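PDB 4MU6: kinectin 1 (Kinesin receptor) from Legionella pneumophila, which is of unknown function but is an effector of Legionella pneumophila, represented here by its elongated, almost wholly helical N-terminal coiled-coil domain. Local coordinates for residues E25-F29 with S30-D34; S47-T50 with A51-K55; T62-K65 with K66-Q70; E265-Q268 with K269-K273. All blocks are in the same frame, centred on the assembly; numbering follows the deposited sequence.

Interaction 1: residues E25-F29 with S30-D34; sequences EELSF and SGLKD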
loop_
_atom_site.group_PDB
_atom_site.type_symbol
_atom_site.label_atom_id
_atom_site.label_comp_id
_atom_site.label_asym_id
_atom_site.label_seq_id
_atom_site.Cartn_x
_atom_site.Cartn_y
_atom_site.Cartn_z
ATOM N N GLU A 25 -28.904 -16.827 -38.541
ATOM C CA GLU A 25 -29.786 -17.618 -39.381
ATOM C C GLU A 25 -29.193 -17.835 -40.775
ATOM O O GLU A 25 -29.849 -18.367 -41.669
ATOM C CB GLU A 25 -31.162 -16.953 -39.444
ATOM C CG GLU A 25 -31.719 -16.660 -38.051
ATOM C CD GLU A 25 -33.197 -16.318 -38.057
ATOM O OE1 GLU A 25 -33.898 -16.710 -39.014
ATOM O OE2 GLU A 25 -33.661 -15.662 -37.098
ATOM N N GLU A 26 -27.930 -17.455 -40.937
ATOM C CA GLU A 26 -27.298 -17.434 -42.252
ATOM C C GLU A 26 -26.091 -18.368 -42.340
ATOM O O GLU A 26 -25.328 -18.317 -43.307
ATOM C CB GLU A 26 -26.866 -16.003 -42.593
ATOM C CG GLU A 26 -27.931 -14.953 -42.316
ATOM C CD GLU A 26 -27.353 -13.579 -41.981
ATOM O OE1 GLU A 26 -26.125 -13.477 -41.729
ATOM O OE2 GLU A 26 -28.141 -12.604 -41.959
ATOM N N LEU A 27 -25.910 -19.211 -41.331
ATOM C CA LEU A 27 -24.800 -20.162 -41.336
ATOM C C LEU A 27 -24.931 -21.114 -42.531
ATOM O O LEU A 27 -26.038 -21.379 -43.000
ATOM C CB LEU A 27 -24.755 -20.919 -40.012
ATOM C CG LEU A 27 -24.566 -19.997 -38.802
ATOM C CD1 LEU A 27 -24.831 -20.740 -37.475
ATOM C CD2 LEU A 27 -23.158 -19.388 -38.815
ATOM N N SER A 28 -23.804 -21.594 -43.048
ATOM C CA SER A 28 -23.808 -22.367 -44.291
ATOM C C SER A 28 -23.529 -23.853 -44.050
ATOM O O SER A 28 -22.911 -24.220 -43.047
ATOM C CB SER A 28 -22.754 -21.817 -45.249
ATOM O OG SER A 28 -21.455 -22.042 -44.727
ATOM N N PHE A 29 -23.963 -24.702 -44.979
ATOM C CA PHE A 29 -23.664 -26.122 -44.881
ATOM C C PHE A 29 -22.170 -26.429 -44.676
ATOM O O PHE A 29 -21.796 -27.126 -43.724
ATOM C CB PHE A 29 -24.168 -26.918 -46.093
ATOM C CG PHE A 29 -23.685 -28.332 -46.085
ATOM C CD1 PHE A 29 -24.288 -29.261 -45.260
ATOM C CD2 PHE A 29 -22.567 -28.705 -46.819
ATOM C CE1 PHE A 29 -23.809 -30.549 -45.185
ATOM C CE2 PHE A 29 -22.079 -30.000 -46.750
ATOM C CZ PHE A 29 -22.704 -30.925 -45.935
ATOM N N SER A 30 -21.325 -25.940 -45.581
ATOM C CA SER A 30 -19.898 -26.289 -45.532
ATOM C C SER A 30 -19.214 -25.716 -44.292
ATOM O O SER A 30 -18.317 -26.342 -43.722
ATOM C CB SER A 30 -19.162 -25.896 -46.824
ATOM O OG SER A 30 -19.396 -24.545 -47.167
ATOM N N GLY A 31 -19.654 -24.537 -43.863
ATOM C CA GLY A 31 -19.193 -23.985 -42.604
ATOM C C GLY A 31 -19.485 -24.923 -41.441
ATOM O O GLY A 31 -18.586 -25.310 -40.684
ATOM N N LEU A 32 -20.749 -25.294 -41.299
ATOM C CA LEU A 32 -21.161 -26.106 -40.167
ATOM C C LEU A 32 -20.539 -27.499 -40.231
ATOM O O LEU A 32 -20.096 -28.029 -39.206
ATOM C CB LEU A 32 -22.685 -26.153 -40.070
ATOM C CG LEU A 32 -23.247 -24.817 -39.565
ATOM C CD1 LEU A 32 -24.754 -24.748 -39.718
ATOM C CD2 LEU A 32 -22.850 -24.598 -38.111
ATOM N N LYS A 33 -20.460 -28.056 -41.437
ATOM C CA LYS A 33 -19.841 -29.360 -41.658
ATOM C C LYS A 33 -18.403 -29.422 -41.125
ATOM O O LYS A 33 -18.018 -30.380 -40.454
ATOM C CB LYS A 33 -19.857 -29.704 -43.147
ATOM C CG LYS A 33 -19.533 -31.155 -43.458
ATOM C CD LYS A 33 -18.884 -31.275 -44.821
ATOM C CE LYS A 33 -17.608 -30.452 -44.853
ATOM N NZ LYS A 33 -17.003 -30.361 -46.206
ATOM N N ASP A 34 -17.603 -28.403 -41.416
ATOM C CA ASP A 34 -16.218 -28.401 -40.939
ATOM C C ASP A 34 -16.151 -28.244 -39.422
ATOM O O ASP A 34 -15.328 -28.877 -38.752
ATOM C CB ASP A 34 -15.385 -27.319 -41.645
ATOM C CG ASP A 34 -14.899 -27.763 -43.018
ATOM O OD1 ASP A 34 -14.692 -28.983 -43.211
ATOM O OD2 ASP A 34 -14.741 -26.907 -43.913
#

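Interaction 2: residues S47-T50 with A51-K55; sequences SSVT and ATLLK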
loop_
_atom_site.group_PDB
_atom_site.type_symbol
_atom_site.label_atom_id
_atom_site.label_comp_id
_atom_site.label_asym_id
_atom_site.label_seq_id
_atom_site.Cartn_x
_atom_site.Cartn_y
_atom_site.Cartn_z
ATOM N N SER A 47 -13.239 -17.617 -28.693
ATOM C CA SER A 47 -12.790 -16.228 -28.632
ATOM C C SER A 47 -13.735 -15.363 -27.814
ATOM O O SER A 47 -13.288 -14.660 -26.908
ATOM C CB SER A 47 -12.628 -15.626 -30.028
ATOM O OG SER A 47 -11.461 -16.118 -30.656
ATOM N N SER A 48 -15.036 -15.418 -28.109
ATOM C CA SER A 48 -15.975 -14.577 -27.367
ATOM C C SER A 48 -16.090 -14.943 -25.869
ATOM O O SER A 48 -16.191 -14.046 -25.031
ATOM C CB SER A 48 -17.347 -14.474 -28.067
ATOM O OG SER A 48 -18.237 -15.510 -27.694
ATOM N N VAL A 49 -16.077 -16.234 -25.530
ATOM C CA VAL A 49 -16.044 -16.660 -24.125
ATOM C C VAL A 49 -14.752 -16.152 -23.464
ATOM O O VAL A 49 -14.774 -15.623 -22.355
ATOM C CB VAL A 49 -16.097 -18.185 -23.991
ATOM C CG1 VAL A 49 -15.853 -18.619 -22.527
ATOM C CG2 VAL A 49 -17.425 -18.716 -24.506
ATOM N N THR A 50 -13.632 -16.306 -24.167
ATOM C CA THR A 50 -12.338 -15.880 -23.650
ATOM C C THR A 50 -12.287 -14.373 -23.368
ATOM O O THR A 50 -11.726 -13.970 -22.354
ATOM C CB THR A 50 -11.168 -16.324 -24.573
ATOM O OG1 THR A 50 -11.135 -17.758 -24.645
ATOM C CG2 THR A 50 -9.807 -15.821 -24.051
ATOM N N ALA A 51 -12.889 -13.553 -24.235
ATOM C CA ALA A 51 -12.912 -12.096 -24.025
ATOM C C ALA A 51 -13.752 -11.738 -22.805
ATOM O O ALA A 51 -13.347 -10.900 -21.984
ATOM C CB ALA A 51 -13.411 -11.326 -25.294
ATOM N N THR A 52 -14.910 -12.386 -22.678
ATOM C CA THR A 52 -15.740 -12.227 -21.485
ATOM C C THR A 52 -14.977 -12.587 -20.207
ATOM O O THR A 52 -15.066 -11.884 -19.200
ATOM C CB THR A 52 -17.011 -13.081 -21.555
ATOM O OG1 THR A 52 -17.884 -12.563 -22.567
ATOM C CG2 THR A 52 -17.739 -13.084 -20.199
ATOM N N LEU A 53 -14.235 -13.686 -20.227
ATOM C CA LEU A 53 -13.504 -14.086 -19.017
ATOM C C LEU A 53 -12.398 -13.095 -18.659
ATOM O O LEU A 53 -12.159 -12.807 -17.476
ATOM C CB LEU A 53 -12.955 -15.511 -19.141
ATOM C CG LEU A 53 -14.044 -16.583 -19.037
ATOM C CD1 LEU A 53 -13.540 -17.925 -19.517
ATOM C CD2 LEU A 53 -14.518 -16.674 -17.595
ATOM N N LEU A 54 -11.736 -12.559 -19.677
ATOM C CA LEU A 54 -10.650 -11.611 -19.447
ATOM C C LEU A 54 -11.178 -10.309 -18.869
ATOM O O LEU A 54 -10.550 -9.729 -17.960
ATOM C CB LEU A 54 -9.884 -11.341 -20.739
ATOM C CG LEU A 54 -9.082 -12.539 -21.228
ATOM C CD1 LEU A 54 -8.631 -12.283 -22.641
ATOM C CD2 LEU A 54 -7.890 -12.801 -20.302
ATOM N N LYS A 55 -12.315 -9.853 -19.403
ATOM C CA LYS A 55 -12.966 -8.652 -18.895
ATOM C C LYS A 55 -13.382 -8.844 -17.450
ATOM O O LYS A 55 -13.207 -7.945 -16.629
ATOM C CB LYS A 55 -14.175 -8.267 -19.722
ATOM C CG LYS A 55 -13.867 -7.572 -21.048
ATOM C CD LYS A 55 -15.137 -7.464 -21.913
ATOM C CE LYS A 55 -14.889 -6.766 -23.257
ATOM N NZ LYS A 55 -14.202 -7.610 -24.275
#

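Interaction 3: residues T62-K65 with K66-Q70; sequences TEVK and KNLEQ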
loop_
_atom_site.group_PDB
_atom_site.type_symbol
_atom_site.label_atom_id
_atom_site.label_comp_id
_atom_site.label_asym_id
_atom_site.label_seq_id
_atom_site.Cartn_x
_atom_site.Cartn_y
_atom_site.Cartn_z
ATOM N N THR A 62 -9.271 -5.136 -10.617
ATOM C CA THR A 62 -9.446 -3.724 -10.321
ATOM C C THR A 62 -10.087 -3.577 -8.947
ATOM O O THR A 62 -9.646 -2.766 -8.141
ATOM C CB THR A 62 -10.296 -2.983 -11.403
ATOM O OG1 THR A 62 -9.610 -3.008 -12.662
ATOM C CG2 THR A 62 -10.524 -1.552 -11.005
ATOM N N GLU A 63 -11.113 -4.381 -8.677
ATOM C CA GLU A 63 -11.839 -4.281 -7.413
ATOM C C GLU A 63 -10.994 -4.598 -6.154
ATOM O O GLU A 63 -11.071 -3.881 -5.149
ATOM C CB GLU A 63 -13.079 -5.171 -7.435
ATOM C CG GLU A 63 -13.859 -5.154 -6.130
ATOM C CD GLU A 63 -14.411 -3.780 -5.786
ATOM O OE1 GLU A 63 -14.729 -2.999 -6.721
ATOM O OE2 GLU A 63 -14.531 -3.487 -4.574
ATOM N N VAL A 64 -10.210 -5.670 -6.193
ATOM C CA VAL A 64 -9.479 -6.062 -4.983
ATOM C C VAL A 64 -8.323 -5.092 -4.762
ATOM O O VAL A 64 -8.029 -4.710 -3.629
ATOM C CB VAL A 64 -8.996 -7.531 -5.012
ATOM C CG1 VAL A 64 -7.995 -7.781 -6.165
ATOM C CG2 VAL A 64 -8.416 -7.937 -3.653
ATOM N N LYS A 65 -7.701 -4.661 -5.853
ATOM C CA LYS A 65 -6.675 -3.627 -5.765
ATOM C C LYS A 65 -7.206 -2.395 -5.044
ATOM O O LYS A 65 -6.507 -1.817 -4.207
ATOM C CB LYS A 65 -6.144 -3.257 -7.153
ATOM C CG LYS A 65 -5.248 -2.002 -7.163
ATOM C CD LYS A 65 -4.362 -1.938 -8.396
ATOM C CE LYS A 65 -4.952 -1.038 -9.462
ATOM N NZ LYS A 65 -4.892 0.392 -9.062
ATOM N N LYS A 66 -8.435 -1.990 -5.369
ATOM C CA LYS A 66 -9.035 -0.834 -4.710
ATOM C C LYS A 66 -9.233 -1.064 -3.222
ATOM O O LYS A 66 -8.896 -0.198 -2.410
ATOM C CB LYS A 66 -10.358 -0.421 -5.366
ATOM C CG LYS A 66 -10.166 0.453 -6.603
ATOM C CD LYS A 66 -11.507 0.891 -7.180
ATOM C CE LYS A 66 -11.369 1.339 -8.633
ATOM N NZ LYS A 66 -12.644 1.176 -9.405
ATOM N N ASN A 67 -9.784 -2.222 -2.869
ATOM C CA ASN A 67 -9.880 -2.609 -1.460
ATOM C C ASN A 67 -8.536 -2.541 -0.680
ATOM O O ASN A 67 -8.479 -2.012 0.440
ATOM C CB ASN A 67 -10.499 -4.008 -1.339
ATOM C CG ASN A 67 -11.873 -4.084 -1.941
ATOM O OD1 ASN A 67 -12.585 -3.086 -2.020
ATOM N ND2 ASN A 67 -12.257 -5.275 -2.384
ATOM N N LEU A 68 -7.469 -3.078 -1.276
ATOM C CA LEU A 68 -6.151 -3.128 -0.624
ATOM C C LEU A 68 -5.515 -1.738 -0.578
ATOM O O LEU A 68 -4.888 -1.368 0.421
ATOM C CB LEU A 68 -5.213 -4.066 -1.380
ATOM C CG LEU A 68 -5.532 -5.555 -1.450
ATOM C CD1 LEU A 68 -4.664 -6.226 -2.515
ATOM C CD2 LEU A 68 -5.334 -6.205 -0.109
ATOM N N GLU A 69 -5.660 -0.978 -1.669
ATOM C CA GLU A 69 -5.169 0.396 -1.707
ATOM C C GLU A 69 -5.831 1.226 -0.617
ATOM O O GLU A 69 -5.175 2.020 0.047
ATOM C CB GLU A 69 -5.449 1.060 -3.064
ATOM C CG GLU A 69 -4.444 0.748 -4.166
ATOM C CD GLU A 69 -4.807 1.423 -5.498
ATOM O OE1 GLU A 69 -5.773 2.220 -5.519
ATOM O OE2 GLU A 69 -4.125 1.151 -6.516
ATOM N N GLN A 70 -7.136 1.041 -0.450
ATOM C CA GLN A 70 -7.906 1.806 0.524
ATOM C C GLN A 70 -7.476 1.475 1.942
ATOM O O GLN A 70 -7.390 2.361 2.792
ATOM C CB GLN A 70 -9.411 1.569 0.351
ATOM C CG GLN A 70 -10.067 2.496 -0.678
ATOM C CD GLN A 70 -10.007 3.966 -0.261
ATOM O OE1 GLN A 70 -10.565 4.353 0.771
ATOM N NE2 GLN A 70 -9.322 4.787 -1.058
#

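Interaction 4: residues E265-Q268 with K269-K273; sequences EELQ and KYLNK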
loop_
_atom_site.group_PDB
_atom_site.type_symbol
_atom_site.label_atom_id
_atom_site.label_comp_id
_atom_site.label_asym_id
_atom_site.label_seq_id
_atom_site.Cartn_x
_atom_site.Cartn_y
_atom_site.Cartn_z
ATOM N N GLU A 265 -24.687 -30.338 -29.204
ATOM C CA GLU A 265 -26.033 -30.374 -28.613
ATOM C C GLU A 265 -26.912 -29.228 -29.101
ATOM O O GLU A 265 -28.076 -29.421 -29.480
ATOM C CB GLU A 265 -25.953 -30.300 -27.079
ATOM C CG GLU A 265 -25.423 -31.547 -26.394
ATOM C CD GLU A 265 -26.445 -32.673 -26.347
ATOM O OE1 GLU A 265 -27.650 -32.389 -26.521
ATOM O OE2 GLU A 265 -26.043 -33.844 -26.140
ATOM N N GLU A 266 -26.365 -28.019 -29.076
ATOM C CA GLU A 266 -27.161 -26.861 -29.436
ATOM C C GLU A 266 -27.413 -26.803 -30.929
ATOM O O GLU A 266 -28.386 -26.216 -31.367
ATOM C CB GLU A 266 -26.497 -25.569 -28.962
ATOM C CG GLU A 266 -26.619 -25.347 -27.469
ATOM C CD GLU A 266 -28.061 -25.210 -27.029
ATOM O OE1 GLU A 266 -28.865 -24.660 -27.811
ATOM O OE2 GLU A 266 -28.392 -25.659 -25.908
ATOM N N LEU A 267 -26.521 -27.406 -31.704
ATOM C CA LEU A 267 -26.604 -27.322 -33.147
ATOM C C LEU A 267 -27.760 -28.190 -33.597
ATOM O O LEU A 267 -28.499 -27.834 -34.524
ATOM C CB LEU A 267 -25.314 -27.820 -33.781
ATOM C CG LEU A 267 -25.355 -27.931 -35.303
ATOM C CD1 LEU A 267 -25.552 -26.541 -35.910
ATOM C CD2 LEU A 267 -24.085 -28.579 -35.827
ATOM N N GLN A 268 -27.903 -29.327 -32.921
ATOM C CA GLN A 268 -29.000 -30.248 -33.165
ATOM C C GLN A 268 -30.316 -29.489 -32.985
ATOM O O GLN A 268 -31.195 -29.543 -33.856
ATOM C CB GLN A 268 -28.899 -31.459 -32.227
ATOM C CG GLN A 268 -29.876 -32.588 -32.520
ATOM C CD GLN A 268 -29.483 -33.437 -33.730
ATOM O OE1 GLN A 268 -29.703 -33.044 -34.878
ATOM N NE2 GLN A 268 -28.910 -34.614 -33.471
ATOM N N LYS A 269 -30.428 -28.742 -31.885
ATOM C CA LYS A 269 -31.627 -27.939 -31.623
ATOM C C LYS A 269 -31.868 -26.924 -32.726
ATOM O O LYS A 269 -32.975 -26.811 -33.240
ATOM C CB LYS A 269 -31.539 -27.237 -30.268
ATOM C CG LYS A 269 -31.515 -28.193 -29.089
ATOM C CD LYS A 269 -30.913 -27.567 -27.844
ATOM C CE LYS A 269 -31.852 -26.563 -27.185
ATOM N NZ LYS A 269 -31.233 -25.890 -25.989
ATOM N N TYR A 270 -30.822 -26.186 -33.077
ATOM C CA TYR A 270 -30.851 -25.235 -34.181
ATOM C C TYR A 270 -31.325 -25.888 -35.479
ATOM O O TYR A 270 -32.071 -25.283 -36.257
ATOM C CB TYR A 270 -29.444 -24.688 -34.365
ATOM C CG TYR A 270 -29.204 -23.810 -35.559
ATOM C CD1 TYR A 270 -29.396 -22.435 -35.479
ATOM C CD2 TYR A 270 -28.717 -24.337 -36.753
ATOM C CE1 TYR A 270 -29.142 -21.612 -36.562
ATOM C CE2 TYR A 270 -28.458 -23.518 -37.845
ATOM C CZ TYR A 270 -28.670 -22.151 -37.736
ATOM O OH TYR A 270 -28.414 -21.311 -38.799
ATOM N N LEU A 271 -30.887 -27.122 -35.708
ATOM C CA LEU A 271 -31.239 -27.838 -36.928
ATOM C C LEU A 271 -32.682 -28.346 -36.923
ATOM O O LEU A 271 -33.185 -28.827 -37.943
ATOM C CB LEU A 271 -30.268 -28.998 -37.170
ATOM C CG LEU A 271 -28.835 -28.624 -37.575
ATOM C CD1 LEU A 271 -28.063 -29.886 -37.902
ATOM C CD2 LEU A 271 -28.830 -27.667 -38.767
ATOM N N ASN A 272 -33.350 -28.231 -35.780
ATOM C CA ASN A 272 -34.713 -28.721 -35.654
ATOM C C ASN A 272 -35.696 -27.562 -35.548
ATOM O O ASN A 272 -36.887 -27.727 -35.778
ATOM C CB ASN A 272 -34.851 -29.618 -34.418
ATOM C CG ASN A 272 -34.144 -30.963 -34.561
ATOM O OD1 ASN A 272 -34.080 -31.559 -35.643
ATOM N ND2 ASN A 272 -33.638 -31.461 -33.451
ATOM N N LYS A 273 -35.192 -26.390 -35.184
ATOM C CA LYS A 273 -36.032 -25.223 -34.949
ATOM C C LYS A 273 -36.446 -24.558 -36.255
ATOM O O LYS A 273 -37.450 -23.843 -36.297
ATOM C CB LYS A 273 -35.286 -24.193 -34.104
ATOM C CG LYS A 273 -35.163 -24.509 -32.628
ATOM C CD LYS A 273 -33.890 -23.876 -32.036
ATOM C CE LYS A 273 -33.663 -22.437 -32.525
ATOM N NZ LYS A 273 -32.346 -21.877 -32.073
#

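Interaction 1: residues E25-F29 with S30-D34
Ser28 and Gly31 meet in the capping bond that starts helix 29-38. Ser28 sits at the N-cap, and its OG accepts from Gly31 N at 3.2 Å with an N-H...O angle of 147°. The hydroxyl can turn back to the first turn because OG stands between the backbone N and the carbonyl carbon (chi1 67°). It thereby gives a partner to a first-turn N-H, as N-caps do.

Two backbone bonds then set the first full turn. Leu32 N donates to Ser28 O at 3.0 Å and Lys33 N to Phe29 O at 2.8 Å, both fairly straight. Ser28 is thus bonded through its carbonyl as well as its side chain.

Two further contacts are apolar. Leu27, the residue just before the cap, brings its CB to 3.8 Å from CD1 of Leu32. This pairing of the residue preceding the N-cap with the one four places beyond the cap has the spacing of a hydrophobic staple. Farther along, the Lys33 chain runs across the Phe29 ring as a CH contact: CB lies over one face, offset toward the rim, and CD is 3.9 Å from ring atom CE2. The ammonium end leads on past the ring.

Beyond the turn, Phe29 and Leu32 both lean on Leu286 of helix 280-294, Leu27 rests on Phe21 and Leu22 of helix 10-22, and Leu32 reaches Phe263 and Leu267 of helix 227-273, which places this helix start in a junction of four helices.

Interaction 2: residues S47-T50 with A51-K55
From Ser47 to Leu54 the chain is regular alpha-helix, with Ala51 N on Ser47 O at 2.9 Å, Thr52 N on Ser48 O at 3.2 Å, Leu53 N on Val49 O at 2.9 Å and Leu54 N on Thr50 O at 3.0 Å. The four N-H...O angles run from 151° to 169°.

Ser48 O has a second, weak donor. With OG1 of Thr52 beside its own backbone N (chi1 -69°), the hydroxyl lies 3.3 Å from Ser48 O, the carbonyl oxygen one turn earlier.

In each of two i, i+4 pairs the side chains lie side by side, pointing the same way. CG1 of Val49 touches CD1 of Leu53 at 3.9 Å, and CG2 of Thr50 touches CD1 of Leu54 at 4.0 Å. Leu54 also lays its CG against Thr50 O, 3.2 Å away. The hydroxyl of Thr50 is engaged elsewhere, with His46 O, and that of Ser48 with His17 ND1 of helix 10-22.

Val49 and Thr52 pack on Leu13 and His17 of that helix, while Val49, Thr50, Leu53 and Leu54 meet Ala255, Ile252 and Cys248 of helix 227-273. Side chains spaced i, i+4 along a long helix such as 43-105 that pack against two neighbouring helices are characteristic of helical bundles, consistent with the coiled-coil family of this domain.

Interaction 3: residues T62-K65 with K66-Q70
Lys65 and Glu69 form an i, i+4 salt bridge on the long helix 43-105, in the coiled-coil domain of the protein, where a predicted coiled coil begins at Leu68. CB of Lys65 lies against the N-H of Lys66, the next residue. CG of Lys65, anti to the backbone N (chi1 170°), comes within 3.4 Å of OE2 of Glu69. CD and CE follow beside the same oxygen at slightly longer range, and bends at the last two torsions bring NZ round to it. The lysine therefore curls about one carboxylate oxygen rather than reaching past it.

The backbone under this pair is bonded too, with Glu69 N on Lys65 O at 2.8 Å, so the two residues are joined both through the backbone and at the side-chain tips. Leu68 N likewise holds Val64 O at 2.9 Å, and Leu68 and Lys65 lean on Ile237 of helix 227-273, while Val64 meets Gln240 there.

A neighbouring i, i+4 pair, Thr62 and Lys66, lies side by side: CG2 of the threonine is 3.8 Å from both CE and NZ of the extended lysine. Thr62 OG1 is bonded to Asp58 O.

At the tip of Lys65, NZ reaches Glu69 OE2 at 2.8 Å, coming from above the carboxylate plane, 35° out of it.

Interaction 4: residues E265-Q268 with K269-K273
Glu266 O accepts from Tyr270 N at 3.0 Å, and Leu267 O from Leu271 N at 2.8 Å, so helix 227-273 still carries i, i+4 bonding here, near its end. The preceding bond, Lys269 N to Glu265 O, is weak at 3.4 Å, and the Leu271 bond is bent to 143°.

Among the side chains, Glu266 and Lys269 make an i, i+3 salt bridge. Lys269 NZ reaches Glu266 OE2 at 2.9 Å on the syn side, 17° from the carboxylate plane, and OE1 more weakly at 3.2 Å. Both oxygens therefore face the ammonium group. The lysine CD and CE lie along the same carboxylate, which the bent Glu266 chain turns toward them. Glu266 also packs on Ile18 and Leu22 of helix 10-22.

This end of the helix belongs to the helical bundle at one tip of the elongated domain, where helices 10-22, 29-38 and 280-294 gather round it. Leu267 packs on Leu32 and Ile36 of helix 29-38 and on Ile290 of helix 280-294; its CD1 lies 3.9 Å from CD2 of Tyr270, at an oblique approach to the ring, and its CG is 4.2 Å from CG of Leu271. Leu271 in turn packs on Leu286 and Ile290. Tyr270 OH is bonded to Asp24 O, in the connection after helix 10-22.

Gln268 and Asn272 carry nearly parallel amides, their planes 10° apart, and Gln268 OE1 and Asn272 OD1 both accept from Lys287 NZ.

Overall arrangement
All four contacts are local, three within helices and one at a helix start. Interactions 1 and 4 sit at the same tip, centres 13 Å apart, and touch: Leu27 meets Tyr270 and Leu32 meets Leu267, joining the start of helix 29-38 to the last turns of helix 227-273. Interactions 2 and 3 share helix 43-105, centres about 23 Å apart, without touching. Interactions 2 and 4 are partly buried, whereas 1 and 3 are surface contacts. A serine cap marks interaction 1, hydroxyls and small apolar groups interaction 2, and salt bridges interactions 3 and 4, the latter adding an apolar face. Interaction 4 lies in helix 227-273 and the other three pack against it.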